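Sensory/regulatory protein rpfC (PDB 3M6M) is a sensory and regulatory histidine kinase whose receiver domain, the part crystallised, probably accepts a phosphoryl group in two-component signalling. Local coordinates at residues M54-H67 / M88-V100. Numbering follows the deposited sequence.
Sequences MAEEDYDAVIVDLH and MRYTPVVVLSADV. With MG (magnesium ion), chain T.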
loop_
_atom_site.group_PDB
_atom_site.type_symbol
_atom_site.label_atom_id
_atom_site.label_comp_id
_atom_site.label_asym_id
_atom_site.label_seq_id
_atom_site.Cartn_x
_atom_site.Cartn_y
_atom_site.Cartn_z
ATOM N N MET D 54 30.008 9.864 -28.177
ATOM C CA MET D 54 30.447 9.182 -26.955
ATOM C C MET D 54 30.689 7.690 -27.166
ATOM O O MET D 54 31.442 7.063 -26.417
ATOM C CB MET D 54 29.432 9.393 -25.830
ATOM C CG MET D 54 29.435 10.792 -25.244
ATOM S SD MET D 54 28.023 11.129 -24.171
ATOM C CE MET D 54 28.556 10.358 -22.654
ATOM N N ALA D 55 30.045 7.133 -28.188
ATOM C CA ALA D 55 30.226 5.735 -28.555
ATOM C C ALA D 55 31.480 5.531 -29.406
ATOM O O ALA D 55 32.033 4.429 -29.455
ATOM C CB ALA D 55 28.997 5.220 -29.286
ATOM N N GLU D 56 31.924 6.597 -30.071
ATOM C CA GLU D 56 33.102 6.541 -30.935
ATOM C C GLU D 56 34.379 6.861 -30.155
ATOM O O GLU D 56 35.415 6.222 -30.360
ATOM C CB GLU D 56 32.937 7.489 -32.130
ATOM C CG GLU D 56 33.710 7.067 -33.382
ATOM C CD GLU D 56 35.097 7.693 -33.477
ATOM O OE1 GLU D 56 35.184 8.924 -33.687
ATOM O OE2 GLU D 56 36.099 6.952 -33.361
ATOM N N GLU D 57 34.295 7.850 -29.266
ATOM C CA GLU D 57 35.426 8.253 -28.427
ATOM C C GLU D 57 34.991 8.493 -26.981
ATOM O O GLU D 57 33.809 8.701 -26.707
ATOM C CB GLU D 57 36.103 9.510 -28.992
ATOM C CG GLU D 57 37.032 9.260 -30.182
ATOM C CD GLU D 57 38.223 8.373 -29.839
ATOM O OE1 GLU D 57 38.499 7.426 -30.607
ATOM O OE2 GLU D 57 38.882 8.616 -28.805
ATOM N N ASP D 58 35.955 8.463 -26.065
ATOM C CA ASP D 58 35.696 8.708 -24.649
ATOM C C ASP D 58 36.045 10.146 -24.262
ATOM O O ASP D 58 37.054 10.694 -24.711
ATOM C CB ASP D 58 36.473 7.712 -23.782
ATOM C CG ASP D 58 36.054 6.269 -24.030
ATOM O OD1 ASP D 58 36.922 5.457 -24.420
ATOM O OD2 ASP D 58 34.860 5.945 -23.842
ATOM N N TYR D 59 35.199 10.745 -23.426
ATOM C CA TYR D 59 35.362 12.139 -23.010
ATOM C C TYR D 59 35.360 12.282 -21.490
ATOM O O TYR D 59 34.733 11.489 -20.781
ATOM C CB TYR D 59 34.268 13.017 -23.632
ATOM C CG TYR D 59 34.300 13.052 -25.145
ATOM C CD1 TYR D 59 35.068 14.000 -25.824
ATOM C CD2 TYR D 59 33.572 12.129 -25.899
ATOM C CE1 TYR D 59 35.105 14.030 -27.216
ATOM C CE2 TYR D 59 33.603 12.150 -27.289
ATOM C CZ TYR D 59 34.369 13.103 -27.940
ATOM O OH TYR D 59 34.401 13.125 -29.314
ATOM N N ASP D 60 36.069 13.294 -20.997
ATOM C CA ASP D 60 36.180 13.532 -19.559
ATOM C C ASP D 60 34.920 14.159 -18.968
ATOM O O ASP D 60 34.574 13.894 -17.818
ATOM C CB ASP D 60 37.410 14.388 -19.244
ATOM C CG ASP D 60 38.713 13.622 -19.402
ATOM O OD1 ASP D 60 38.786 12.457 -18.949
ATOM O OD2 ASP D 60 39.670 14.187 -19.974
ATOM N N ALA D 61 34.244 14.986 -19.764
ATOM C CA ALA D 61 33.017 15.658 -19.345
ATOM C C ALA D 61 32.208 16.123 -20.550
ATOM O O ALA D 61 32.772 16.460 -21.594
ATOM C CB ALA D 61 33.334 16.841 -18.430
ATOM N N VAL D 62 30.886 16.140 -20.393
ATOM C CA VAL D 62 29.972 16.593 -21.443
ATOM C C VAL D 62 29.204 17.834 -20.980
ATOM O O VAL D 62 28.584 17.829 -19.913
ATOM C CB VAL D 62 28.967 15.480 -21.859
ATOM C CG1 VAL D 62 27.981 15.996 -22.905
ATOM C CG2 VAL D 62 29.700 14.243 -22.381
ATOM N N ILE D 63 29.266 18.894 -21.783
ATOM C CA ILE D 63 28.473 20.098 -21.546
ATOM C C ILE D 63 27.320 20.139 -22.541
ATOM O O ILE D 63 27.538 20.255 -23.749
ATOM C CB ILE D 63 29.313 21.393 -21.670
ATOM C CG1 ILE D 63 30.578 21.309 -20.806
ATOM C CG2 ILE D 63 28.468 22.606 -21.289
ATOM C CD1 ILE D 63 31.577 22.433 -21.037
ATOM N N VAL D 64 26.097 20.037 -22.025
ATOM C CA VAL D 64 24.904 19.982 -22.868
ATOM C C VAL D 64 23.975 21.187 -22.665
ATOM O O VAL D 64 23.773 21.649 -21.541
ATOM C CB VAL D 64 24.130 18.638 -22.680
ATOM C CG1 VAL D 64 23.418 18.576 -21.326
ATOM C CG2 VAL D 64 23.148 18.413 -23.824
ATOM N N ASP D 65 23.434 21.694 -23.769
ATOM C CA ASP D 65 22.399 22.720 -23.732
ATOM C C ASP D 65 21.071 22.046 -23.415
ATOM O O ASP D 65 20.726 21.028 -24.024
ATOM C CB ASP D 65 22.326 23.450 -25.079
ATOM C CG ASP D 65 21.219 24.495 -25.134
ATOM O OD1 ASP D 65 20.934 25.149 -24.105
ATOM O OD2 ASP D 65 20.636 24.674 -26.224
ATOM N N LEU D 66 20.334 22.608 -22.460
ATOM C CA LEU D 66 19.064 22.024 -22.040
ATOM C C LEU D 66 18.021 22.035 -23.153
ATOM O O LEU D 66 17.415 21.004 -23.439
ATOM C CB LEU D 66 18.520 22.709 -20.782
ATOM C CG LEU D 66 17.186 22.213 -20.200
ATOM C CD1 LEU D 66 17.200 20.715 -19.875
ATOM C CD2 LEU D 66 16.810 23.025 -18.969
ATOM N N HIS D 67 17.820 23.189 -23.781
ATOM C CA HIS D 67 16.771 23.314 -24.789
ATOM C C HIS D 67 17.286 23.256 -26.222
ATOM O O HIS D 67 17.863 24.216 -26.740
ATOM C CB HIS D 67 15.902 24.546 -24.530
ATOM C CG HIS D 67 15.085 24.438 -23.281
ATOM N ND1 HIS D 67 15.370 25.155 -22.139
ATOM C CD2 HIS D 67 14.006 23.675 -22.987
ATOM C CE1 HIS D 67 14.492 24.850 -21.200
ATOM N NE2 HIS D 67 13.656 23.951 -21.687
ATOM N N MET D 88 27.921 0.941 -20.546
ATOM C CA MET D 88 28.638 2.108 -21.054
ATOM C C MET D 88 29.468 2.772 -19.955
ATOM O O MET D 88 29.044 2.843 -18.797
ATOM C CB MET D 88 27.657 3.115 -21.658
ATOM C CG MET D 88 28.304 4.217 -22.481
ATOM S SD MET D 88 27.191 5.598 -22.794
ATOM C CE MET D 88 28.175 6.565 -23.928
ATOM N N ARG D 89 30.655 3.238 -20.335
ATOM C CA ARG D 89 31.543 3.996 -19.458
ATOM C C ARG D 89 30.830 5.234 -18.904
ATOM O O ARG D 89 30.152 5.953 -19.646
ATOM C CB ARG D 89 32.797 4.411 -20.237
ATOM C CG ARG D 89 33.740 5.360 -19.510
ATOM C CD ARG D 89 34.311 6.388 -20.478
ATOM N NE ARG D 89 35.399 7.173 -19.896
ATOM C CZ ARG D 89 36.692 6.874 -20.010
ATOM N NH1 ARG D 89 37.082 5.796 -20.684
ATOM N NH2 ARG D 89 37.605 7.657 -19.447
ATOM N N TYR D 90 30.977 5.471 -17.602
ATOM C CA TYR D 90 30.429 6.671 -16.979
ATOM C C TYR D 90 31.220 7.912 -17.378
ATOM O O TYR D 90 32.453 7.900 -17.402
ATOM C CB TYR D 90 30.397 6.552 -15.451
ATOM C CG TYR D 90 29.868 7.801 -14.773
ATOM C CD1 TYR D 90 28.497 8.014 -14.635
ATOM C CD2 TYR D 90 30.740 8.781 -14.287
ATOM C CE1 TYR D 90 28.003 9.165 -14.027
ATOM C CE2 TYR D 90 30.258 9.937 -13.676
ATOM C CZ TYR D 90 28.888 10.122 -13.550
ATOM O OH TYR D 90 28.402 11.258 -12.945
ATOM N N THR D 91 30.494 8.979 -17.691
ATOM C CA THR D 91 31.098 10.285 -17.953
ATOM C C THR D 91 30.183 11.426 -17.483
ATOM O O THR D 91 28.989 11.430 -17.792
ATOM C CB THR D 91 31.560 10.451 -19.437
ATOM O OG1 THR D 91 31.431 11.818 -19.843
ATOM C CG2 THR D 91 30.757 9.567 -20.372
ATOM N N PRO D 92 30.747 12.376 -16.707
ATOM C CA PRO D 92 30.017 13.491 -16.094
ATOM C C PRO D 92 29.335 14.398 -17.113
ATOM O O PRO D 92 29.906 14.687 -18.170
ATOM C CB PRO D 92 31.117 14.271 -15.363
ATOM C CG PRO D 92 32.191 13.282 -15.124
ATOM C CD PRO D 92 32.169 12.384 -16.319
ATOM N N VAL D 93 28.121 14.837 -16.787
ATOM C CA VAL D 93 27.359 15.729 -17.655
ATOM C C VAL D 93 26.933 16.985 -16.900
ATOM O O VAL D 93 26.306 16.903 -15.839
ATOM C CB VAL D 93 26.105 15.035 -18.248
ATOM C CG1 VAL D 93 25.363 15.981 -19.189
ATOM C CG2 VAL D 93 26.481 13.753 -18.978
ATOM N N VAL D 94 27.286 18.142 -17.455
ATOM C CA VAL D 94 26.842 19.433 -16.935
ATOM C C VAL D 94 25.881 20.102 -17.924
ATOM O O VAL D 94 26.137 20.138 -19.130
ATOM C CB VAL D 94 28.042 20.363 -16.572
ATOM C CG1 VAL D 94 29.140 20.285 -17.622
ATOM C CG2 VAL D 94 27.589 21.807 -16.360
ATOM N N VAL D 95 24.775 20.621 -17.398
ATOM C CA VAL D 95 23.728 21.222 -18.221
ATOM C C VAL D 95 23.827 22.751 -18.239
ATOM O O VAL D 95 24.138 23.377 -17.221
ATOM C CB VAL D 95 22.313 20.772 -17.758
ATOM C CG1 VAL D 95 21.252 21.179 -18.774
ATOM C CG2 VAL D 95 22.270 19.263 -17.550
ATOM N N LEU D 96 23.574 23.335 -19.410
ATOM C CA LEU D 96 23.520 24.786 -19.584
ATOM C C LEU D 96 22.179 25.214 -20.164
ATOM O O LEU D 96 21.670 24.584 -21.093
ATOM C CB LEU D 96 24.631 25.263 -20.523
ATOM C CG LEU D 96 26.092 25.330 -20.081
ATOM C CD1 LEU D 96 26.920 25.926 -21.208
ATOM C CD2 LEU D 96 26.270 26.147 -18.810
ATOM N N SER D 97 21.617 26.290 -19.615
ATOM C CA SER D 97 20.412 26.918 -20.172
ATOM C C SER D 97 20.182 28.329 -19.642
ATOM O O SER D 97 20.734 28.716 -18.608
ATOM C CB SER D 97 19.165 26.059 -19.924
ATOM O OG SER D 97 18.979 25.814 -18.545
ATOM N N ALA D 98 19.370 29.093 -20.372
ATOM C CA ALA D 98 18.862 30.374 -19.893
ATOM C C ALA D 98 17.672 30.128 -18.964
ATOM O O ALA D 98 17.238 31.027 -18.240
ATOM C CB ALA D 98 18.461 31.256 -21.059
ATOM N N ASP D 99 17.155 28.901 -19.008
ATOM C CA ASP D 99 16.138 28.421 -18.078
ATOM C C ASP D 99 16.811 28.054 -16.758
ATOM O O ASP D 99 17.632 27.136 -16.701
ATOM C CB ASP D 99 15.422 27.198 -18.666
ATOM C CG ASP D 99 14.194 26.775 -17.862
ATOM O OD1 ASP D 99 13.557 25.774 -18.251
ATOM O OD2 ASP D 99 13.857 27.429 -16.852
ATOM N N VAL D 100 16.457 28.783 -15.704
ATOM C CA VAL D 100 17.052 28.586 -14.385
ATOM C C VAL D 100 15.962 28.312 -13.333
ATOM O O VAL D 100 16.185 28.443 -12.125
ATOM C CB VAL D 100 17.987 29.787 -14.009
ATOM C CG1 VAL D 100 17.184 31.031 -13.609
ATOM C CG2 VAL D 100 18.997 29.389 -12.929
HETATM MG MG MG T . 19.066 26.105 -27.208
#
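Ile63 and Val94 lie side by side on neighbouring parallel strands, 61-65 and 93-97, with Ile63 CG1 3.6 Å from Val94 CG1. Helix 73-85 joins the strands in a beta-alpha-beta unit of the CheY-like receiver fold. Five backbone hydrogen bonds link them, from Val62 N to Pro92 O through Leu66 N to Leu96 O. Val94 CG1 sits between its own backbone N and carbonyl carbon (chi1 41°), which brings it against Ile63. On the same face, Ile63 CG2 meets Leu96 CD1 at 3.7 Å. The other face carries Val62, Val64, Val93 and Val95, and helix 73-85 packs there through Met76 and Leu80. The Val64 and Val93 side chains cross at a slant, with Val64 CG1 3.9 Å from Val93 CG1.

Before the strands, Met54 and Met88 cross at about a right angle. Met54 bends at chi3 (81°), and its CE meets Thr91 CG2 tip to tip. Asp58 CB lies over one face of the Arg89 guanidinium. Asp58 OD1 lies well out of that plane, so its long salt bridge to Arg89 NH1 rests on charge alone.

After the strands, Asp99 OD1 lies at the edge of the His67 ring, 3.2 Å from CE1. The carboxylate and ring are nearly coplanar, 17° apart. Asp99 OD2 is hydrogen-bonded to Thr101 OG1. Asp65 OD1 salt-bridges Lys119 NZ. Asp65 OD2 and His67 O each bind the magnesium ion at 2.3 Å, with Asp22 OD1 the third protein ligand.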